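Glutathione S-transferase family protein (Pseudomonas putida, PDB 3LXZ) probably catalyses the conjugation of reduced glutathione to a wide range of hydrophobic electrophiles, and assembles as a dimer. Local coordinates at residues A[15-20]-A[61-66]; A[24-29]-A[68-73]; A[43-46]-A[51-54]. One frame throughout, in Å; residues are numbered along the deposited sequence.

Interaction 1. Residues A[15-20]-A[61-66]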
ATOM      1  N   ASN A  15      13.610  -3.689   9.163  1.00 15.40           N
ATOM      2  CA  ASN A  15      14.430  -2.649   9.796  1.00 15.77           C
ATOM      3  C   ASN A  15      13.650  -1.372  10.138  1.00 16.43           C
ATOM      4  O   ASN A  15      13.920  -0.699  11.147  1.00 16.77           O
ATOM      5  CB  ASN A  15      15.719  -2.395   8.993  1.00 15.71           C
ATOM      6  CG  ASN A  15      16.750  -3.499   9.201  1.00 15.62           C
ATOM      7  OD1 ASN A  15      16.770  -4.156  10.251  1.00 15.90           O
ATOM      8  ND2 ASN A  15      17.609  -3.707   8.209  1.00 16.01           N
HETATM    9  N   MSE A  16      12.648  -1.067   9.318  1.00 16.16           N
HETATM   10  CA  MSE A  16      11.734   0.044   9.581  1.00 15.70           C
HETATM   11  C   MSE A  16      10.976  -0.142  10.888  1.00 15.79           C
HETATM   12  O   MSE A  16      10.937   0.776  11.696  1.00 15.06           O
HETATM   13  CB  MSE A  16      10.760   0.212   8.398  1.00 16.58           C
HETATM   14  CG  MSE A  16      11.374   0.667   7.056  1.00 15.51           C
HETATM   15 SE   MSE A  16       9.921   0.426   5.740  1.00 17.99          SE
HETATM   16  CE  MSE A  16      10.945   0.023   4.086  1.00 17.95           C
ATOM     17  N   VAL A  17      10.393  -1.322  11.115  1.00 16.25           N
ATOM     18  CA  VAL A  17       9.737  -1.558  12.397  1.00 15.17           C
ATOM     19  C   VAL A  17      10.744  -1.540  13.542  1.00 15.59           C
ATOM     20  O   VAL A  17      10.473  -0.933  14.586  1.00 16.72           O
ATOM     21  CB  VAL A  17       8.914  -2.829  12.379  1.00 14.22           C
ATOM     22  CG1 VAL A  17       8.216  -3.022  13.750  1.00 14.29           C
ATOM     23  CG2 VAL A  17       7.820  -2.662  11.263  1.00 13.63           C
ATOM     24  N   LYS A  18      11.878  -2.205  13.343  1.00 15.35           N
ATOM     25  CA  LYS A  18      12.927  -2.267  14.362  1.00 15.39           C
ATOM     26  C   LYS A  18      13.375  -0.871  14.799  1.00 16.11           C
ATOM     27  O   LYS A  18      13.461  -0.595  16.027  1.00 14.21           O
ATOM     28  CB  LYS A  18      14.082  -3.112  13.848  1.00 15.08           C
ATOM     29  CG  LYS A  18      15.282  -3.275  14.783  1.00 16.88           C
ATOM     30  CD  LYS A  18      16.134  -4.459  14.275  1.00 16.00           C
ATOM     31  CE  LYS A  18      17.422  -4.669  15.080  1.00 15.73           C
ATOM     32  NZ  LYS A  18      18.225  -5.754  14.436  1.00 17.44           N
ATOM     33  N   LEU A  19      13.603   0.034  13.832  1.00 15.95           N
ATOM     34  CA  LEU A  19      13.964   1.403  14.202  1.00 17.46           C
ATOM     35  C   LEU A  19      12.872   2.093  15.013  1.00 17.36           C
ATOM     36  O   LEU A  19      13.179   2.821  15.958  1.00 17.68           O
ATOM     37  CB  LEU A  19      14.342   2.236  12.983  1.00 16.68           C
ATOM     38  CG  LEU A  19      14.911   3.640  13.221  1.00 18.80           C
ATOM     39  CD1 LEU A  19      16.092   3.608  14.218  1.00 18.00           C
ATOM     40  CD2 LEU A  19      15.343   4.201  11.869  1.00 16.74           C
ATOM     41  N   ALA A  20      11.593   1.866  14.648  1.00 17.36           N
ATOM     42  CA  ALA A  20      10.474   2.520  15.341  1.00 17.32           C
ATOM     43  C   ALA A  20      10.481   2.063  16.803  1.00 18.01           C
ATOM     44  O   ALA A  20      10.351   2.888  17.707  1.00 18.08           O
ATOM     45  CB  ALA A  20       9.123   2.148  14.679  1.00 17.11           C
ATOM     46  N   SER A  61       0.804  -8.503  10.096  1.00 16.67           N
ATOM     47  CA  SER A  61       1.807  -8.369   9.047  1.00 16.36           C
ATOM     48  C   SER A  61       1.664  -7.003   8.371  1.00 16.64           C
ATOM     49  O   SER A  61       0.725  -6.275   8.666  1.00 16.83           O
ATOM     50  CB  SER A  61       1.655  -9.507   8.010  1.00 16.87           C
ATOM     51  OG  SER A  61       0.495  -9.286   7.220  1.00 19.44           O
ATOM     52  N   GLU A  62       2.601  -6.658   7.474  1.00 17.40           N
ATOM     53  CA  GLU A  62       2.637  -5.382   6.696  1.00 16.43           C
ATOM     54  C   GLU A  62       3.210  -4.235   7.533  1.00 16.74           C
ATOM     55  O   GLU A  62       2.556  -3.764   8.488  1.00 16.14           O
ATOM     56  CB  GLU A  62       1.265  -4.947   6.140  1.00 17.15           C
ATOM     57  CG  GLU A  62       0.608  -5.988   5.198  1.00 16.65           C
ATOM     58  CD  GLU A  62       1.351  -6.181   3.885  1.00 19.95           C
ATOM     59  OE1 GLU A  62       2.020  -5.229   3.407  1.00 23.89           O
ATOM     60  OE2 GLU A  62       1.249  -7.289   3.301  1.00 19.45           O
ATOM     61  N   THR A  63       4.419  -3.789   7.182  1.00 16.77           N
ATOM     62  CA  THR A  63       5.079  -2.711   7.947  1.00 17.27           C
ATOM     63  C   THR A  63       4.157  -1.519   8.226  1.00 17.20           C
ATOM     64  O   THR A  63       4.066  -1.038   9.378  1.00 17.87           O
ATOM     65  CB  THR A  63       6.405  -2.266   7.252  1.00 18.50           C
ATOM     66  OG1 THR A  63       7.382  -3.308   7.448  1.00 18.81           O
ATOM     67  CG2 THR A  63       6.950  -0.957   7.851  1.00 17.90           C
ATOM     68  N   SER A  64       3.488  -1.019   7.190  1.00 16.19           N
ATOM     69  CA  SER A  64       2.643   0.158   7.383  1.00 16.47           C
ATOM     70  C   SER A  64       1.599  -0.100   8.483  1.00 16.14           C
ATOM     71  O   SER A  64       1.357   0.767   9.326  1.00 16.00           O
ATOM     72  CB  SER A  64       1.980   0.609   6.090  1.00 17.12           C
ATOM     73  OG  SER A  64       1.090  -0.383   5.620  1.00 18.26           O
ATOM     74  N   VAL A  65       0.983  -1.293   8.456  1.00 15.24           N
ATOM     75  CA  VAL A  65      -0.046  -1.672   9.446  1.00 15.46           C
ATOM     76  C   VAL A  65       0.548  -1.799  10.854  1.00 14.62           C
ATOM     77  O   VAL A  65      -0.000  -1.259  11.857  1.00 16.17           O
ATOM     78  CB  VAL A  65      -0.723  -3.008   9.027  1.00 13.86           C
ATOM     79  CG1 VAL A  65      -1.621  -3.595  10.176  1.00 16.25           C
ATOM     80  CG2 VAL A  65      -1.500  -2.821   7.729  1.00 16.03           C
ATOM     81  N   ILE A  66       1.686  -2.499  10.918  1.00 14.52           N
ATOM     82  CA  ILE A  66       2.415  -2.700  12.173  1.00 15.50           C
ATOM     83  C   ILE A  66       2.794  -1.366  12.847  1.00 15.19           C
ATOM     84  O   ILE A  66       2.576  -1.160  14.065  1.00 15.38           O
ATOM     85  CB  ILE A  66       3.638  -3.596  11.959  1.00 14.99           C
ATOM     86  CG1 ILE A  66       3.189  -5.011  11.681  1.00 15.36           C
ATOM     87  CG2 ILE A  66       4.550  -3.591  13.178  1.00 15.56           C
ATOM     88  CD1 ILE A  66       4.264  -5.852  10.927  1.00 15.14           C
TER
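V17 and I66 meet methyl to methyl, with V17 CG1 3.8 Å from I66 CG2 and V17 CG2 touching the same carbon, while the two side chains cross at about a right angle. V17 CG1 lies opposite the backbone N (chi1 -179°), which lets both branches of the valine straddle I66 CG2. The second branch also serves T63: V17 CG2 is 3.9 Å from both T63 OG1 and T63 CG2, the two side chains running past each other in opposite senses. T63 CG2 then receives M16, a selenomethionine whose SE approaches crosswise to 3.9 Å. No hydrogen bond joins the two segments; the four touching residues are buried, and the only polar side-chain atom among the contacts is T63 OG1. The helices concerned, 12-23 and 63-73, belong to the thioredoxin-like N-terminal domain of the glutathione S-transferase fold, and the two segments come closest at V17 and T63, whose CA atoms lie 6.5 Å apart. T63, a residue seen to bind glutathione, starts the second helix directly after the N-cap E62. Its torsion (chi1 -73°) places OG1 beside its own backbone N, and that hydroxyl bonds to the carbonyl O of Y13, one turn ahead of V17, while the cis proline P51 packs against the same side chain. Farther out, M16 is covered by M158, F161 and S162 of helix 154-174, and V17 continues onto L67. Next to T63, S61 OG and E62 OE2 bond to E92 and Y100 of the second subunit.

Interaction 2. Residues A[24-29]-A[68-73]; sequences KGLTFE and DYIEQT
K24 and E71 are the residues whose backbones come nearest, yet their CA atoms are still 9.3 Å apart, leaving the contact to long side chains. Segment 24-29 leaves helix 12-23 through a Schellman motif, in which G25 takes the positive phi (62°) and turns the chain toward strand 28-32; segment 68-73 is the last part of helix 63-73. Across this gap K24 reaches with a chain bent at both chi3 and chi4, and K24 NZ forms a salt bridge of 2.8 Å with E71 OE1. The ammonium comes to the syn side of that oxygen, 29° out of the carboxylate plane. The bond from CA to CB of E71 points away from segment 24-29, and a bend at chi2 (-42°) brings the carboxylate back. A water adds a second link, accepting from K24 NZ at 3.1 Å and donating to E71 O at 2.6 Å. The ammonium is also held by K77 O, and E71 OE2 accepts from L79 N, so both charged ends are steadied by the loop that follows helix 63-73. Next to the salt bridge the contact is apolar: I70 CG2 is 3.9 Å from K24 CD and equally far from L26 CD1. At the helix end, T73 OG1 donates to Y69 O at 2.9 Å, from above the carbonyl plane. I70 and L26 both also rest on L21 of helix 12-23, the connecting helix of the beta-alpha-beta crossover from strand 3-7 to strand 28-32, while Y69 turns to L53 of strand 52-55 and to A88 of the second subunit.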
ATOM      1  N   LYS A  24      11.390   4.451  20.023  1.00 22.63           N
ATOM      2  CA  LYS A  24      10.392   4.557  21.065  1.00 22.27           C
ATOM      3  C   LYS A  24      10.823   3.946  22.427  1.00 22.69           C
ATOM      4  O   LYS A  24      10.059   4.005  23.387  1.00 23.37           O
ATOM      5  CB  LYS A  24       9.067   3.939  20.569  1.00 22.04           C
ATOM      6  CG  LYS A  24       8.346   4.794  19.538  1.00 22.01           C
ATOM      7  CD  LYS A  24       7.057   4.117  19.021  1.00 22.37           C
ATOM      8  CE  LYS A  24       5.854   4.592  19.792  1.00 22.22           C
ATOM      9  NZ  LYS A  24       5.486   5.984  19.391  1.00 21.63           N
ATOM     10  N   GLY A  25      12.023   3.357  22.484  1.00 22.82           N
ATOM     11  CA  GLY A  25      12.582   2.732  23.704  1.00 23.65           C
ATOM     12  C   GLY A  25      11.737   1.568  24.179  1.00 24.54           C
ATOM     13  O   GLY A  25      11.667   1.300  25.376  1.00 24.42           O
ATOM     14  N   LEU A  26      11.095   0.869  23.237  1.00 23.83           N
ATOM     15  CA  LEU A  26      10.228  -0.276  23.558  1.00 24.84           C
ATOM     16  C   LEU A  26      10.973  -1.604  23.641  1.00 25.56           C
ATOM     17  O   LEU A  26      11.917  -1.861  22.878  1.00 25.57           O
ATOM     18  CB  LEU A  26       9.079  -0.379  22.539  1.00 24.43           C
ATOM     19  CG  LEU A  26       8.183   0.854  22.469  1.00 23.46           C
ATOM     20  CD1 LEU A  26       7.248   0.795  21.252  1.00 23.61           C
ATOM     21  CD2 LEU A  26       7.377   0.985  23.768  1.00 26.80           C
ATOM     22  N   THR A  27      10.540  -2.460  24.565  1.00 26.45           N
ATOM     23  CA  THR A  27      11.095  -3.811  24.663  1.00 27.02           C
ATOM     24  C   THR A  27      10.507  -4.686  23.565  1.00 26.41           C
ATOM     25  O   THR A  27       9.299  -4.619  23.307  1.00 26.73           O
ATOM     26  CB  THR A  27      10.747  -4.462  26.019  1.00 27.40           C
ATOM     27  OG1 THR A  27      11.226  -3.629  27.067  1.00 28.85           O
ATOM     28  CG2 THR A  27      11.409  -5.835  26.136  1.00 29.29           C
ATOM     29  N   PHE A  28      11.364  -5.467  22.907  1.00 24.96           N
ATOM     30  CA  PHE A  28      10.925  -6.430  21.909  1.00 24.55           C
ATOM     31  C   PHE A  28      11.909  -7.569  21.733  1.00 24.18           C
ATOM     32  O   PHE A  28      13.104  -7.415  21.953  1.00 24.86           O
ATOM     33  CB  PHE A  28      10.680  -5.739  20.555  1.00 24.93           C
ATOM     34  CG  PHE A  28      11.911  -5.156  19.916  1.00 24.22           C
ATOM     35  CD1 PHE A  28      12.407  -3.914  20.322  1.00 22.90           C
ATOM     36  CD2 PHE A  28      12.554  -5.825  18.865  1.00 24.53           C
ATOM     37  CE1 PHE A  28      13.545  -3.367  19.728  1.00 24.04           C
ATOM     38  CE2 PHE A  28      13.689  -5.287  18.257  1.00 24.60           C
ATOM     39  CZ  PHE A  28      14.182  -4.042  18.682  1.00 24.05           C
ATOM     40  N   GLU A  29      11.403  -8.705  21.291  1.00 23.61           N
ATOM     41  CA  GLU A  29      12.237  -9.867  21.039  1.00 24.44           C
ATOM     42  C   GLU A  29      12.273 -10.103  19.530  1.00 23.21           C
ATOM     43  O   GLU A  29      11.237 -10.029  18.861  1.00 23.51           O
ATOM     44  CB  GLU A  29      11.673 -11.073  21.806  1.00 25.40           C
ATOM     45  CG  GLU A  29      12.366 -12.408  21.556  1.00 29.08           C
ATOM     46  CD  GLU A  29      11.589 -13.601  22.153  1.00 33.66           C
ATOM     47  OE1 GLU A  29      10.703 -13.395  23.016  1.00 33.06           O
ATOM     48  OE2 GLU A  29      11.863 -14.751  21.739  1.00 35.95           O
ATOM     49  N   ASP A  68       1.409   1.582  12.482  1.00 16.65           N
ATOM     50  CA  ASP A  68       0.214   2.256  12.959  1.00 16.98           C
ATOM     51  C   ASP A  68      -0.291   1.671  14.276  1.00 17.91           C
ATOM     52  O   ASP A  68      -0.674   2.441  15.175  1.00 19.42           O
ATOM     53  CB  ASP A  68      -0.908   2.192  11.921  1.00 17.88           C
ATOM     54  CG  ASP A  68      -0.827   3.296  10.873  1.00 20.52           C
ATOM     55  OD1 ASP A  68      -0.064   4.293  11.033  1.00 21.85           O
ATOM     56  OD2 ASP A  68      -1.559   3.145   9.866  1.00 22.01           O
ATOM     57  N   TYR A  69      -0.295   0.339  14.379  1.00 18.60           N
ATOM     58  CA  TYR A  69      -0.628  -0.359  15.620  1.00 19.37           C
ATOM     59  C   TYR A  69       0.318   0.045  16.736  1.00 19.50           C
ATOM     60  O   TYR A  69      -0.141   0.346  17.819  1.00 20.32           O
ATOM     61  CB  TYR A  69      -0.572  -1.871  15.427  1.00 19.55           C
ATOM     62  CG  TYR A  69      -0.936  -2.647  16.672  1.00 19.39           C
ATOM     63  CD1 TYR A  69      -2.255  -2.836  17.052  1.00 19.48           C
ATOM     64  CD2 TYR A  69       0.060  -3.206  17.464  1.00 21.40           C
ATOM     65  CE1 TYR A  69      -2.579  -3.577  18.209  1.00 20.08           C
ATOM     66  CE2 TYR A  69      -0.250  -3.934  18.620  1.00 21.58           C
ATOM     67  CZ  TYR A  69      -1.577  -4.113  18.973  1.00 23.00           C
ATOM     68  OH  TYR A  69      -1.879  -4.842  20.098  1.00 25.93           O
ATOM     69  N   ILE A  70       1.622   0.088  16.454  1.00 19.99           N
ATOM     70  CA  ILE A  70       2.591   0.503  17.472  1.00 20.27           C
ATOM     71  C   ILE A  70       2.332   1.924  17.992  1.00 20.96           C
ATOM     72  O   ILE A  70       2.333   2.151  19.216  1.00 20.96           O
ATOM     73  CB  ILE A  70       4.036   0.295  16.999  1.00 19.68           C
ATOM     74  CG1 ILE A  70       4.353  -1.185  16.883  1.00 20.83           C
ATOM     75  CG2 ILE A  70       5.054   0.889  17.994  1.00 19.52           C
ATOM     76  CD1 ILE A  70       5.688  -1.463  16.161  1.00 21.79           C
ATOM     77  N   GLU A  71       2.107   2.882  17.086  1.00 20.63           N
ATOM     78  CA  GLU A  71       1.779   4.260  17.487  1.00 21.77           C
ATOM     79  C   GLU A  71       0.595   4.372  18.466  1.00 22.10           C
ATOM     80  O   GLU A  71       0.655   5.073  19.478  1.00 21.92           O
ATOM     81  CB  GLU A  71       1.507   5.148  16.269  1.00 22.04           C
ATOM     82  CG  GLU A  71       2.734   5.739  15.609  1.00 22.94           C
ATOM     83  CD  GLU A  71       3.788   6.252  16.609  1.00 21.81           C
ATOM     84  OE1 GLU A  71       4.790   5.536  16.739  1.00 22.45           O
ATOM     85  OE2 GLU A  71       3.604   7.322  17.269  1.00 21.12           O
ATOM     86  N   GLN A  72      -0.474   3.660  18.111  1.00 21.70           N
ATOM     87  CA  GLN A  72      -1.729   3.637  18.793  1.00 23.05           C
ATOM     88  C   GLN A  72      -1.640   3.015  20.184  1.00 22.73           C
ATOM     89  O   GLN A  72      -2.274   3.503  21.118  1.00 24.24           O
ATOM     90  CB  GLN A  72      -2.659   2.768  17.953  1.00 23.27           C
ATOM     91  CG  GLN A  72      -3.986   2.551  18.543  1.00 28.61           C
ATOM     92  CD  GLN A  72      -4.973   3.357  17.824  1.00 36.36           C
ATOM     93  OE1 GLN A  72      -5.756   2.826  17.009  1.00 37.65           O
ATOM     94  NE2 GLN A  72      -4.911   4.685  18.039  1.00 37.73           N
ATOM     95  N   THR A  73      -0.865   1.945  20.314  1.00 22.09           N
ATOM     96  CA  THR A  73      -0.931   1.105  21.507  1.00 22.30           C
ATOM     97  C   THR A  73       0.248   1.269  22.459  1.00 22.84           C
ATOM     98  O   THR A  73       0.144   0.917  23.636  1.00 22.95           O
ATOM     99  CB  THR A  73      -1.102  -0.393  21.174  1.00 22.16           C
ATOM    100  OG1 THR A  73       0.016  -0.878  20.404  1.00 21.94           O
ATOM    101  CG2 THR A  73      -2.435  -0.634  20.433  1.00 23.17           C
TER
HETATM  102  O   HOH W   1       2.748   5.867  20.866  1.00 35.98           O

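Interaction 3. Residues A[43-46]-A[51-54]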
ATOM      1  N   GLU A  43       1.150 -19.517   7.569  1.00 24.48           N
ATOM      2  CA  GLU A  43       0.367 -19.454   8.794  1.00 26.10           C
ATOM      3  C   GLU A  43       0.741 -18.283   9.702  1.00 24.27           C
ATOM      4  O   GLU A  43      -0.068 -17.832  10.513  1.00 25.39           O
ATOM      5  CB  GLU A  43       0.478 -20.770   9.569  1.00 27.49           C
ATOM      6  CG  GLU A  43      -0.445 -21.865   9.054  1.00 32.76           C
ATOM      7  CD  GLU A  43      -0.693 -22.870  10.146  1.00 39.53           C
ATOM      8  OE1 GLU A  43      -1.828 -22.909  10.680  1.00 42.39           O
ATOM      9  OE2 GLU A  43       0.285 -23.558  10.518  1.00 41.65           O
ATOM     10  N   VAL A  44       1.965 -17.791   9.570  1.00 23.52           N
ATOM     11  CA  VAL A  44       2.385 -16.615  10.336  1.00 21.79           C
ATOM     12  C   VAL A  44       2.099 -15.319   9.561  1.00 20.77           C
ATOM     13  O   VAL A  44       1.562 -14.336  10.109  1.00 20.01           O
ATOM     14  CB  VAL A  44       3.900 -16.646  10.642  1.00 21.82           C
ATOM     15  CG1 VAL A  44       4.304 -15.385  11.478  1.00 20.27           C
ATOM     16  CG2 VAL A  44       4.295 -17.994  11.324  1.00 22.77           C
ATOM     17  N   SER A  45       2.476 -15.326   8.286  1.00 19.31           N
ATOM     18  CA  SER A  45       2.357 -14.152   7.438  1.00 19.17           C
ATOM     19  C   SER A  45       1.594 -14.519   6.177  1.00 17.78           C
ATOM     20  O   SER A  45       2.117 -15.268   5.379  1.00 17.63           O
ATOM     21  CB  SER A  45       3.732 -13.662   7.041  1.00 18.62           C
ATOM     22  OG  SER A  45       3.622 -12.354   6.517  1.00 20.37           O
ATOM     23  N   PRO A  46       0.368 -13.987   6.006  1.00 18.08           N
ATOM     24  CA  PRO A  46      -0.530 -14.633   5.033  1.00 17.05           C
ATOM     25  C   PRO A  46      -0.207 -14.484   3.562  1.00 15.73           C
ATOM     26  O   PRO A  46      -0.781 -15.202   2.790  1.00 15.16           O
ATOM     27  CB  PRO A  46      -1.895 -14.008   5.289  1.00 17.66           C
ATOM     28  CG  PRO A  46      -1.736 -13.008   6.440  1.00 18.95           C
ATOM     29  CD  PRO A  46      -0.342 -13.106   6.964  1.00 17.68           C
ATOM     30  N   PRO A  51       7.976  -7.834   7.735  1.00 17.04           N
ATOM     31  CA  PRO A  51       7.958  -8.507   9.035  1.00 17.24           C
ATOM     32  C   PRO A  51       6.575  -8.870   9.537  1.00 17.10           C
ATOM     33  O   PRO A  51       5.591  -8.468   8.945  1.00 17.33           O
ATOM     34  CB  PRO A  51       8.537  -7.443   9.965  1.00 16.67           C
ATOM     35  CG  PRO A  51       7.983  -6.158   9.374  1.00 15.60           C
ATOM     36  CD  PRO A  51       8.039  -6.364   7.894  1.00 16.81           C
ATOM     37  N   VAL A  52       6.518  -9.570  10.679  1.00 17.75           N
ATOM     38  CA  VAL A  52       5.260  -9.832  11.377  1.00 18.00           C
ATOM     39  C   VAL A  52       5.445  -9.451  12.854  1.00 17.80           C
ATOM     40  O   VAL A  52       6.471  -9.798  13.444  1.00 18.41           O
ATOM     41  CB  VAL A  52       4.842 -11.305  11.235  1.00 18.98           C
ATOM     42  CG1 VAL A  52       3.437 -11.548  11.795  1.00 20.07           C
ATOM     43  CG2 VAL A  52       4.842 -11.702   9.789  1.00 20.46           C
ATOM     44  N   LEU A  53       4.495  -8.722  13.422  1.00 16.43           N
ATOM     45  CA  LEU A  53       4.508  -8.398  14.859  1.00 17.12           C
ATOM     46  C   LEU A  53       3.629  -9.388  15.600  1.00 18.50           C
ATOM     47  O   LEU A  53       2.465  -9.559  15.244  1.00 17.90           O
ATOM     48  CB  LEU A  53       3.946  -7.008  15.130  1.00 17.40           C
ATOM     49  CG  LEU A  53       4.157  -6.474  16.560  1.00 16.95           C
ATOM     50  CD1 LEU A  53       5.650  -6.122  16.818  1.00 20.65           C
ATOM     51  CD2 LEU A  53       3.271  -5.269  16.816  1.00 17.58           C
ATOM     52  N   GLU A  54       4.166 -10.030  16.634  1.00 18.59           N
ATOM     53  CA  GLU A  54       3.330 -10.898  17.440  1.00 20.59           C
ATOM     54  C   GLU A  54       2.902 -10.173  18.696  1.00 20.99           C
ATOM     55  O   GLU A  54       3.738  -9.688  19.460  1.00 20.51           O
ATOM     56  CB  GLU A  54       4.028 -12.227  17.773  1.00 20.51           C
ATOM     57  CG  GLU A  54       3.045 -13.235  18.448  1.00 23.33           C
ATOM     58  CD  GLU A  54       3.649 -14.634  18.713  1.00 26.90           C
ATOM     59  OE1 GLU A  54       4.877 -14.757  18.784  1.00 26.24           O
ATOM     60  OE2 GLU A  54       2.873 -15.618  18.866  1.00 28.79           O
TER
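S45 OG bonds to the carbonyl O of K49 and, alongside that bond, lies 3.6 Å from V52 CG2, a contact that is purely van der Waals. The hydroxyl is carried there by a first torsion nearly opposite the backbone N (chi1 -165°), and S45 CB, also 3.6 Å from V52 CG2, rests on the same methyl. The other branch of the valine turns chiefly to V44: V52 CG1 is 3.9 Å from V44 CG1 and 3.8 Å from V44 O, the two valine side chains crossing at a slant. V52 thus spreads its methyls over two consecutive residues of the loop after helix 39-42. With V52 cut back to an alanine, a gap is likely to open between loop and strand, leaving V44 CG1 and S45 CB without the methyls they now rest on. Y6 of strand 3-7 and F59 of strand 58-61 touch both valines, and P46 O accepts bonds from T136 and R139 of the second subunit. Between the segments run K49 and V50, both seen to bind glutathione, followed by the cis peptide bond before P51; this cis-proline loop, leading into a strand, is the hallmark of the thioredoxin fold and of the glutathione site in these transferases.

Overall arrangement
From the N terminus, helix 12-23 follows strand 3-7 and supplies the first half of interaction 1; the turn after it, leading into strand 28-32, supplies that of interaction 2. The chain then passes helix 39-42 and closes the short loop of interaction 3 on strand 52-55. Helix 63-73 closes the other two: its first turn completes interaction 1, its last turns interaction 2. Those two therefore cross along the chain, and interaction 3 nests inside both. V17 CG1 touches I70 CD1, joining interactions 1 and 2, while P51 and L53 carry interaction 3 across the sheet to T63, I66 and Y69.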